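Local coordinates for protein exosome complex component Rrp41 (Archaeoglobus fulgidus, PDB 3M7N) that probably acts as the catalytic component of the archaeal exosome, degrading RNA in the 3'-to-5' direction and perhaps synthesising heteromeric RNA tails, at residues E[54-59]-E[151-156]; E[77-82]-E[138-143]; E[107-112]-E[142-147]; E[111-116]-E[123-128]. The protein carries 1 engineered substitution. All coordinates share one frame; numbering follows the deposited sequence.

Contact 1: residues E[54-59]-E[151-156]; sequences AAVFGP and AGVPMK
Val56 meets Ala151 and Val153 where the mixed sheet of the RNase PH fold faces the turn that leaves helix 136-150. Ahead of the contact, Ala54 and Ala55 run in the middle of this sheet, Ala55 sharing a backbone hydrogen bond with Phe126 of the neighbouring strand 122-129. The close approaches are made by one methyl of Val56. With chi1 at 169°, CG1 lies opposite the backbone N across the CA-CB bond and reaches out to Ala151, whose CB is 3.9 Å from it. The same CG1 also faces CG1 of Val153, a looser approach at 4.4 Å. Between these two partners, Gly152 closes a Schellman motif: its positive phi of 64° ends the helix and bends the chain, so that Ala151 and Val153 both point at the strand. The side chain of Val153 is nearly eclipsed, with chi1 at -6°. Phe57 turns to the other face of the sheet, where it packs against Phe126 and against Pro87 of the neighbouring exonuclease 2 subunit. Gly58 follows with backbone angles that by themselves call for glycine, since a side chain would jam against the preceding carbonyl O. Its N is hydrogen-bonded to OD2 of Asp40, and a cis peptide bond joins its C to N of Pro59.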
# COMPACT_ATOMS: atom_id res chain seq x y z
N ALA E 54 12.20 0.32 24.88
CA ALA E 54 12.24 1.36 23.87
C ALA E 54 13.52 1.23 23.09
O ALA E 54 14.55 0.82 23.63
CB ALA E 54 12.17 2.76 24.51
N ALA E 55 13.46 1.63 21.83
CA ALA E 55 14.59 1.50 20.93
C ALA E 55 14.60 2.66 19.96
O ALA E 55 13.55 3.09 19.44
CB ALA E 55 14.52 0.16 20.18
N VAL E 56 15.79 3.17 19.69
CA VAL E 56 15.98 4.29 18.80
C VAL E 56 16.97 3.97 17.68
O VAL E 56 18.05 3.41 17.91
CB VAL E 56 16.48 5.51 19.58
CG1 VAL E 56 16.94 6.63 18.63
CG2 VAL E 56 15.40 6.00 20.53
N PHE E 57 16.59 4.35 16.47
CA PHE E 57 17.46 4.20 15.30
C PHE E 57 17.46 5.52 14.58
O PHE E 57 16.40 6.01 14.19
CB PHE E 57 16.92 3.12 14.36
CG PHE E 57 16.72 1.78 15.01
CD1 PHE E 57 15.56 1.51 15.72
CD2 PHE E 57 17.68 0.80 14.91
CE1 PHE E 57 15.36 0.26 16.32
CE2 PHE E 57 17.49 -0.46 15.52
CZ PHE E 57 16.33 -0.72 16.23
N GLY E 58 18.64 6.10 14.40
CA GLY E 58 18.76 7.37 13.71
C GLY E 58 19.83 8.23 14.34
O GLY E 58 20.41 7.87 15.35
N PRO E 59 20.13 9.38 13.71
CA PRO E 59 19.60 9.78 12.40
C PRO E 59 20.04 8.80 11.32
O PRO E 59 21.22 8.48 11.26
CB PRO E 59 20.26 11.13 12.14
CG PRO E 59 20.83 11.57 13.45
CD PRO E 59 21.12 10.33 14.24
N ALA E 151 21.11 7.11 22.80
CA ALA E 151 21.54 7.19 21.40
C ALA E 151 22.18 8.53 21.08
O ALA E 151 22.54 8.80 19.94
CB ALA E 151 20.37 6.90 20.45
N GLY E 152 22.30 9.40 22.07
CA GLY E 152 22.99 10.66 21.87
C GLY E 152 22.34 11.61 20.88
O GLY E 152 23.01 12.43 20.27
N VAL E 153 21.02 11.53 20.69
CA VAL E 153 20.42 12.49 19.79
C VAL E 153 20.12 13.80 20.52
O VAL E 153 19.45 13.81 21.55
CB VAL E 153 19.20 11.93 19.02
CG1 VAL E 153 19.05 10.45 19.30
CG2 VAL E 153 17.93 12.70 19.32
N PRO E 154 20.65 14.90 20.00
CA PRO E 154 20.58 16.23 20.62
C PRO E 154 19.14 16.63 20.92
O PRO E 154 18.26 16.49 20.07
CB PRO E 154 21.21 17.14 19.56
CG PRO E 154 22.13 16.25 18.80
CD PRO E 154 21.42 14.92 18.74
N MET E 155 18.92 17.13 22.13
CA MET E 155 17.57 17.48 22.60
C MET E 155 17.63 18.74 23.45
O MET E 155 18.67 19.05 24.04
CB MET E 155 16.97 16.33 23.42
CG MET E 155 16.35 15.20 22.60
SD MET E 155 16.08 13.67 23.53
CE MET E 155 14.63 14.04 24.51
N LYS E 156 16.52 19.47 23.51
CA LYS E 156 16.42 20.67 24.34
C LYS E 156 16.57 20.28 25.81
O LYS E 156 17.12 21.02 26.61
CB LYS E 156 15.08 21.37 24.13
CG LYS E 156 15.01 22.25 22.91
CD LYS E 156 13.57 22.69 22.64
CE LYS E 156 13.44 23.39 21.29
NZ LYS E 156 12.03 23.80 20.99

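Contact 2: residues E[77-82]-E[138-143]; sequences YRYNMA and TACLNA
Tyr77 and Tyr79 of strand 74-81 face Cys140 and Leu141 of helix 136-150 in the sheet-to-helix interface of the RNase PH domain. Being two apart on the strand, the tyrosines extend from the same face, and in both CG stands opposite the backbone N (chi1 -179° in Tyr77), which stretches the rings toward the helix. The segments are 10.3 Å apart at their axes, and the long side chains span that gap. Tyr77 brings its hydroxyl up to the helix: OH lies 3.4 Å from CB of Cys140 and 4.1 Å from CD2 of Leu141, both plain van der Waals contacts. Cys140 turns its sulfur to the other tyrosine, SG being 3.9 Å from CE1 of Tyr79. This is a sulfur-aromatic contact with an oblique approach, 69° off the ring normal and 4.9 Å from SG to the centroid of the Tyr79 ring. The hydroxyl of Tyr79 has its own mate, a hydrogen bond with OG of Ser136 near the start of the helix. Around the contact, helix 96-110 flanks the tyrosines, Ser105 touching Tyr77 and Ile101 touching Tyr79, while Val127 of the adjacent parallel strand 122-129 packs against Tyr77 and Cys140.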
# COMPACT_ATOMS: atom_id res chain seq x y z
N TYR E 77 7.33 7.52 15.87
CA TYR E 77 7.24 6.93 17.17
C TYR E 77 6.14 5.95 17.03
O TYR E 77 5.06 6.27 16.55
CB TYR E 77 6.90 8.01 18.21
CG TYR E 77 6.80 7.55 19.64
CD1 TYR E 77 7.75 7.94 20.59
CD2 TYR E 77 5.75 6.75 20.06
CE1 TYR E 77 7.66 7.53 21.92
CE2 TYR E 77 5.66 6.34 21.37
CZ TYR E 77 6.61 6.74 22.30
OH TYR E 77 6.51 6.34 23.62
N ARG E 78 6.41 4.72 17.42
CA ARG E 78 5.43 3.68 17.34
C ARG E 78 5.24 3.06 18.70
O ARG E 78 6.19 2.60 19.33
CB ARG E 78 5.86 2.62 16.32
CG ARG E 78 4.79 1.58 16.07
CD ARG E 78 5.19 0.64 14.95
NE ARG E 78 5.87 -0.54 15.45
CZ ARG E 78 5.24 -1.59 15.97
NH1 ARG E 78 5.92 -2.65 16.40
NH2 ARG E 78 3.91 -1.56 16.07
N TYR E 79 3.99 3.05 19.15
CA TYR E 79 3.61 2.46 20.40
C TYR E 79 2.88 1.18 20.08
O TYR E 79 1.90 1.17 19.33
CB TYR E 79 2.70 3.42 21.16
CG TYR E 79 1.95 2.82 22.33
CD1 TYR E 79 2.42 2.96 23.65
CD2 TYR E 79 0.76 2.13 22.14
CE1 TYR E 79 1.71 2.41 24.73
CE2 TYR E 79 0.05 1.59 23.21
CZ TYR E 79 0.53 1.73 24.50
OH TYR E 79 -0.19 1.18 25.54
N ASN E 80 3.34 0.08 20.66
CA ASN E 80 2.79 -1.21 20.31
C ASN E 80 2.72 -2.12 21.52
O ASN E 80 3.70 -2.27 22.26
CB ASN E 80 3.60 -1.85 19.18
CG ASN E 80 3.01 -3.17 18.71
OD1 ASN E 80 1.81 -3.26 18.46
ND2 ASN E 80 3.84 -4.19 18.62
N MET E 81 1.57 -2.74 21.72
CA MET E 81 1.41 -3.66 22.81
C MET E 81 1.54 -5.08 22.28
O MET E 81 0.94 -5.42 21.25
CB MET E 81 0.04 -3.46 23.48
CG MET E 81 -0.32 -2.00 23.72
SD MET E 81 -1.91 -1.83 24.54
CE MET E 81 -1.57 -2.50 26.17
N ALA E 82 2.33 -5.90 22.97
CA ALA E 82 2.49 -7.31 22.63
C ALA E 82 1.21 -8.05 22.98
O ALA E 82 0.53 -7.70 23.93
CB ALA E 82 3.67 -7.90 23.37
N THR E 138 2.72 6.58 29.60
CA THR E 138 3.69 7.40 30.35
C THR E 138 5.00 6.62 30.55
O THR E 138 6.09 7.15 30.32
CB THR E 138 3.11 7.92 31.71
OG1 THR E 138 2.98 6.85 32.66
CG2 THR E 138 1.75 8.57 31.50
N ALA E 139 4.89 5.34 30.91
CA ALA E 139 6.04 4.45 30.93
C ALA E 139 6.84 4.49 29.62
O ALA E 139 8.08 4.69 29.64
CB ALA E 139 5.62 3.05 31.26
N CYS E 140 6.16 4.35 28.49
CA CYS E 140 6.87 4.37 27.19
C CYS E 140 7.54 5.70 26.94
O CYS E 140 8.68 5.75 26.47
CB CYS E 140 5.93 4.01 26.03
SG CYS E 140 5.28 2.33 26.20
N LEU E 141 6.86 6.79 27.25
CA LEU E 141 7.47 8.09 27.05
C LEU E 141 8.74 8.23 27.89
O LEU E 141 9.75 8.77 27.42
CB LEU E 141 6.48 9.22 27.35
CG LEU E 141 5.46 9.60 26.28
CD1 LEU E 141 4.42 10.59 26.86
CD2 LEU E 141 6.16 10.18 25.05
N ASN E 142 8.71 7.72 29.13
CA ASN E 142 9.91 7.80 29.96
C ASN E 142 11.01 6.96 29.38
O ASN E 142 12.17 7.39 29.33
CB ASN E 142 9.65 7.40 31.43
CG ASN E 142 8.84 8.43 32.17
OD1 ASN E 142 9.09 9.63 32.07
ND2 ASN E 142 7.82 7.96 32.90
N ALA E 143 10.66 5.75 28.94
CA ALA E 143 11.66 4.85 28.39
C ALA E 143 12.21 5.43 27.10
O ALA E 143 13.42 5.39 26.85
CB ALA E 143 11.07 3.47 28.16

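Contact 3: residues E[107-112]-E[142-147]; sequences EAFEAV and NAASVA
OG of Ser145 is hydrogen-bonded to the backbone N of Ile159, which settles the buried hydroxyl, while CB of the same serine meets the ring of Phe109. The torsion of Ser145 separates these two roles: with chi1 at -168°, OG swings to the side opposite the backbone N and joins the following strand, and the methylene is left for the ring. CB approaches at the ring edge, in its plane, 3.9 Å from CE2 of Phe109. The far end of the ring rests on the helix backbone and on the preceding alanine. CZ of Phe109 lies 3.8 Å from N of Ser145, which is a packing contact, and 3.9 Å from CB of Ala144. CE1 of Phe109 is also near that methyl, at 4.0 Å. Thus the small side chains of Ala144 and Ser145 let a single aromatic ring reach close to helix 136-150, although the nearest CA atoms, those of Phe109 and Ser145, remain 8.4 Å apart. A serine in place of Phe109 would probably take the ring from Ala144 CB and Ser145 CB and open a gap between the two helices. Phe109 comes from the last turn of helix 96-110 and also touches Ile159 of strand 158-167; Ala143 faces away from Phe109 and packs, as does Ala147, against strand 50-60.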
# COMPACT_ATOMS: atom_id res chain seq x y z
N GLU E 107 4.55 13.67 18.86
CA GLU E 107 4.39 15.11 18.99
C GLU E 107 5.20 15.65 20.18
O GLU E 107 5.82 16.70 20.09
CB GLU E 107 2.90 15.47 19.05
CG GLU E 107 2.31 15.60 17.64
CD GLU E 107 0.80 15.40 17.56
OE1 GLU E 107 0.16 15.16 18.61
OE2 GLU E 107 0.26 15.47 16.44
N ALA E 108 5.22 14.89 21.28
CA ALA E 108 5.97 15.28 22.47
C ALA E 108 7.46 15.40 22.17
O ALA E 108 8.15 16.26 22.72
CB ALA E 108 5.73 14.30 23.64
N PHE E 109 7.96 14.55 21.28
CA PHE E 109 9.39 14.60 20.99
C PHE E 109 9.75 15.58 19.88
O PHE E 109 10.87 16.10 19.84
CB PHE E 109 9.95 13.20 20.73
CG PHE E 109 10.04 12.37 21.98
CD1 PHE E 109 9.10 11.39 22.26
CD2 PHE E 109 11.05 12.60 22.92
CE1 PHE E 109 9.18 10.63 23.43
CE2 PHE E 109 11.14 11.85 24.07
CZ PHE E 109 10.20 10.86 24.33
N GLU E 110 8.79 15.83 18.98
CA GLU E 110 9.04 16.77 17.88
C GLU E 110 9.33 18.11 18.50
O GLU E 110 10.11 18.90 17.97
CB GLU E 110 7.83 16.88 16.94
CG GLU E 110 7.58 15.62 16.14
CD GLU E 110 6.48 15.78 15.10
OE1 GLU E 110 5.34 16.19 15.46
OE2 GLU E 110 6.75 15.49 13.93
N ALA E 111 8.71 18.33 19.64
CA ALA E 111 8.85 19.57 20.40
C ALA E 111 10.23 19.75 21.06
O ALA E 111 10.52 20.80 21.62
CB ALA E 111 7.74 19.64 21.47
N VAL E 112 11.09 18.73 20.96
CA VAL E 112 12.28 18.70 21.79
C VAL E 112 13.58 18.22 21.10
O VAL E 112 14.66 18.71 21.40
CB VAL E 112 11.99 17.88 23.06
CG1 VAL E 112 13.23 17.26 23.61
CG2 VAL E 112 11.31 18.77 24.10
N ASN E 142 8.71 7.72 29.13
CA ASN E 142 9.91 7.80 29.96
C ASN E 142 11.01 6.96 29.38
O ASN E 142 12.17 7.39 29.33
CB ASN E 142 9.65 7.40 31.43
CG ASN E 142 8.84 8.43 32.17
OD1 ASN E 142 9.09 9.63 32.07
ND2 ASN E 142 7.82 7.96 32.90
N ALA E 143 10.66 5.75 28.94
CA ALA E 143 11.66 4.85 28.39
C ALA E 143 12.21 5.43 27.10
O ALA E 143 13.42 5.39 26.85
CB ALA E 143 11.07 3.47 28.16
N ALA E 144 11.34 6.02 26.29
CA ALA E 144 11.80 6.58 25.02
C ALA E 144 12.81 7.73 25.18
O ALA E 144 13.78 7.82 24.42
CB ALA E 144 10.63 6.99 24.16
N SER E 145 12.60 8.61 26.17
CA SER E 145 13.52 9.74 26.40
C SER E 145 14.87 9.24 26.87
O SER E 145 15.91 9.79 26.51
CB SER E 145 12.93 10.74 27.41
OG SER E 145 13.68 11.97 27.45
N VAL E 146 14.85 8.18 27.68
CA VAL E 146 16.10 7.54 28.10
C VAL E 146 16.82 6.99 26.87
O VAL E 146 18.00 7.27 26.65
CB VAL E 146 15.89 6.43 29.17
CG1 VAL E 146 17.16 5.61 29.37
CG2 VAL E 146 15.46 7.04 30.48
N ALA E 147 16.08 6.24 26.04
CA ALA E 147 16.65 5.67 24.81
C ALA E 147 17.22 6.73 23.87
O ALA E 147 18.30 6.56 23.29
CB ALA E 147 15.63 4.79 24.07

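Contact 4: residues E[111-116]-E[123-128]; sequences AVIMKE and IDIFVE
Ile113 packs against Ile123 and Ile125, and these apolar approaches make up the contact between the segments. The two branches of Ile113 divide the work. CG2, placed opposite the backbone N, touches CD1 of Ile123 at 4.1 Å; CG1, placed beside that N (chi1 -72°), carries CD1 to within 4.4 Å of CD1 of Ile125. Ile113 and Ile123 run past each other in opposite directions, so that a branch methyl of the first meets the terminal methyl of the second. Among backbone interactions, an inverse gamma turn centred on Met114 follows Ile113, marked by a weak bond of 2.9 Å from N of Lys115 to O of Ile113. On the strand side, Ile123 is held by backbone hydrogen bonds to Ile74 and Arg76. Charged groups belong to the opposite face of strand 122-129, where Asp124 forms salt bridges with Arg60 and Arg76. The loop joins helix 96-110 to strand 122-129 in a beta-alpha-beta crossover from strand 74-81, its isoleucine lodged over the strand that it leads into. Since methyl contacts are weakly directional, the fit probably depends on the shape of the three isoleucines and on the exclusion of water from them.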
# COMPACT_ATOMS: atom_id res chain seq x y z
N ALA E 111 8.71 18.33 19.64
CA ALA E 111 8.85 19.57 20.40
C ALA E 111 10.23 19.75 21.06
O ALA E 111 10.52 20.80 21.62
CB ALA E 111 7.74 19.64 21.47
N VAL E 112 11.09 18.73 20.96
CA VAL E 112 12.28 18.70 21.79
C VAL E 112 13.58 18.22 21.10
O VAL E 112 14.66 18.71 21.40
CB VAL E 112 11.99 17.88 23.06
CG1 VAL E 112 13.23 17.26 23.61
CG2 VAL E 112 11.31 18.77 24.10
N ILE E 113 13.46 17.26 20.20
CA ILE E 113 14.61 16.83 19.41
C ILE E 113 15.06 17.95 18.49
O ILE E 113 14.24 18.60 17.85
CB ILE E 113 14.28 15.56 18.57
CG1 ILE E 113 14.15 14.34 19.49
CG2 ILE E 113 15.32 15.35 17.49
CD1 ILE E 113 13.37 13.17 18.90
N MET E 114 16.36 18.21 18.44
CA MET E 114 16.88 19.21 17.50
C MET E 114 16.94 18.63 16.08
O MET E 114 18.00 18.27 15.57
CB MET E 114 18.25 19.73 17.95
CG MET E 114 18.24 20.35 19.34
SD MET E 114 19.88 20.90 19.87
CE MET E 114 20.21 22.20 18.67
N LYS E 115 15.78 18.53 15.44
CA LYS E 115 15.70 17.86 14.15
C LYS E 115 16.38 18.64 13.01
O LYS E 115 16.83 18.04 12.03
CB LYS E 115 14.27 17.47 13.82
CG LYS E 115 13.24 18.53 14.14
CD LYS E 115 11.97 17.88 14.60
CE LYS E 115 10.77 18.80 14.44
NZ LYS E 115 9.53 17.98 14.56
N GLU E 116 16.48 19.96 13.15
CA GLU E 116 17.18 20.76 12.15
C GLU E 116 18.61 20.29 11.86
O GLU E 116 19.21 20.66 10.85
CB GLU E 116 17.21 22.23 12.56
CG GLU E 116 15.87 22.93 12.48
CD GLU E 116 14.92 22.48 13.57
OE1 GLU E 116 13.70 22.41 13.29
OE2 GLU E 116 15.41 22.20 14.70
N ILE E 123 14.66 9.87 12.45
CA ILE E 123 14.95 9.32 13.75
C ILE E 123 13.74 8.55 14.18
O ILE E 123 12.67 9.13 14.39
CB ILE E 123 15.26 10.43 14.77
CG1 ILE E 123 16.59 11.10 14.41
CG2 ILE E 123 15.28 9.87 16.19
CD1 ILE E 123 16.75 12.48 15.01
N ASP E 124 13.89 7.24 14.31
CA ASP E 124 12.78 6.34 14.56
C ASP E 124 12.75 5.84 16.01
O ASP E 124 13.78 5.45 16.57
CB ASP E 124 12.84 5.13 13.61
CG ASP E 124 12.69 5.52 12.15
OD1 ASP E 124 13.20 4.78 11.28
OD2 ASP E 124 12.07 6.57 11.86
N ILE E 125 11.56 5.84 16.61
CA ILE E 125 11.40 5.46 18.00
C ILE E 125 10.33 4.40 18.14
O ILE E 125 9.16 4.59 17.76
CB ILE E 125 11.04 6.69 18.86
CG1 ILE E 125 12.08 7.78 18.65
CG2 ILE E 125 10.96 6.30 20.33
CD1 ILE E 125 11.62 9.16 19.08
N PHE E 126 10.73 3.26 18.69
CA PHE E 126 9.80 2.18 18.87
C PHE E 126 9.71 1.90 20.34
O PHE E 126 10.72 1.90 21.05
CB PHE E 126 10.26 0.91 18.14
CG PHE E 126 10.43 1.10 16.65
CD1 PHE E 126 11.66 1.45 16.12
CD2 PHE E 126 9.35 0.94 15.79
CE1 PHE E 126 11.81 1.64 14.74
CE2 PHE E 126 9.49 1.13 14.42
CZ PHE E 126 10.72 1.48 13.90
N VAL E 127 8.50 1.68 20.82
CA VAL E 127 8.35 1.28 22.19
C VAL E 127 7.37 0.13 22.25
O VAL E 127 6.31 0.17 21.62
CB VAL E 127 7.87 2.44 23.12
CG1 VAL E 127 8.08 2.02 24.55
CG2 VAL E 127 8.66 3.71 22.88
N GLU E 128 7.73 -0.88 23.03
CA GLU E 128 6.94 -2.09 23.11
C GLU E 128 6.47 -2.34 24.53
O GLU E 128 7.27 -2.43 25.46
CB GLU E 128 7.79 -3.27 22.65
CG GLU E 128 7.01 -4.31 21.88
CD GLU E 128 6.61 -3.82 20.49
OE1 GLU E 128 7.47 -3.34 19.71
OE2 GLU E 128 5.42 -3.92 20.19

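All four contacts are buried and belong to domain 1 of the 3' exoribonuclease family; contacts 1, 2 and 4 involve strands of one sheet, while contact 3 joins the two helices 96-110 and 136-150. Contacts 2 and 3 share helix 136-150 and meet through Leu141 CD2 and Phe109 CE1, 3.5 Å apart. Contacts 1 and 4 are linked by strand pairing, Phe57 O lying 2.8 Å from Asp124 N, and contact 1 reaches contact 3 where Lys156 N approaches Val112 O at 2.9 Å. Contact 2 lies nearest the bound nucleic acid, about 4 Å away at the nearest atoms; contacts 4, 3 and 1 follow at about 10, 13 and 15 Å.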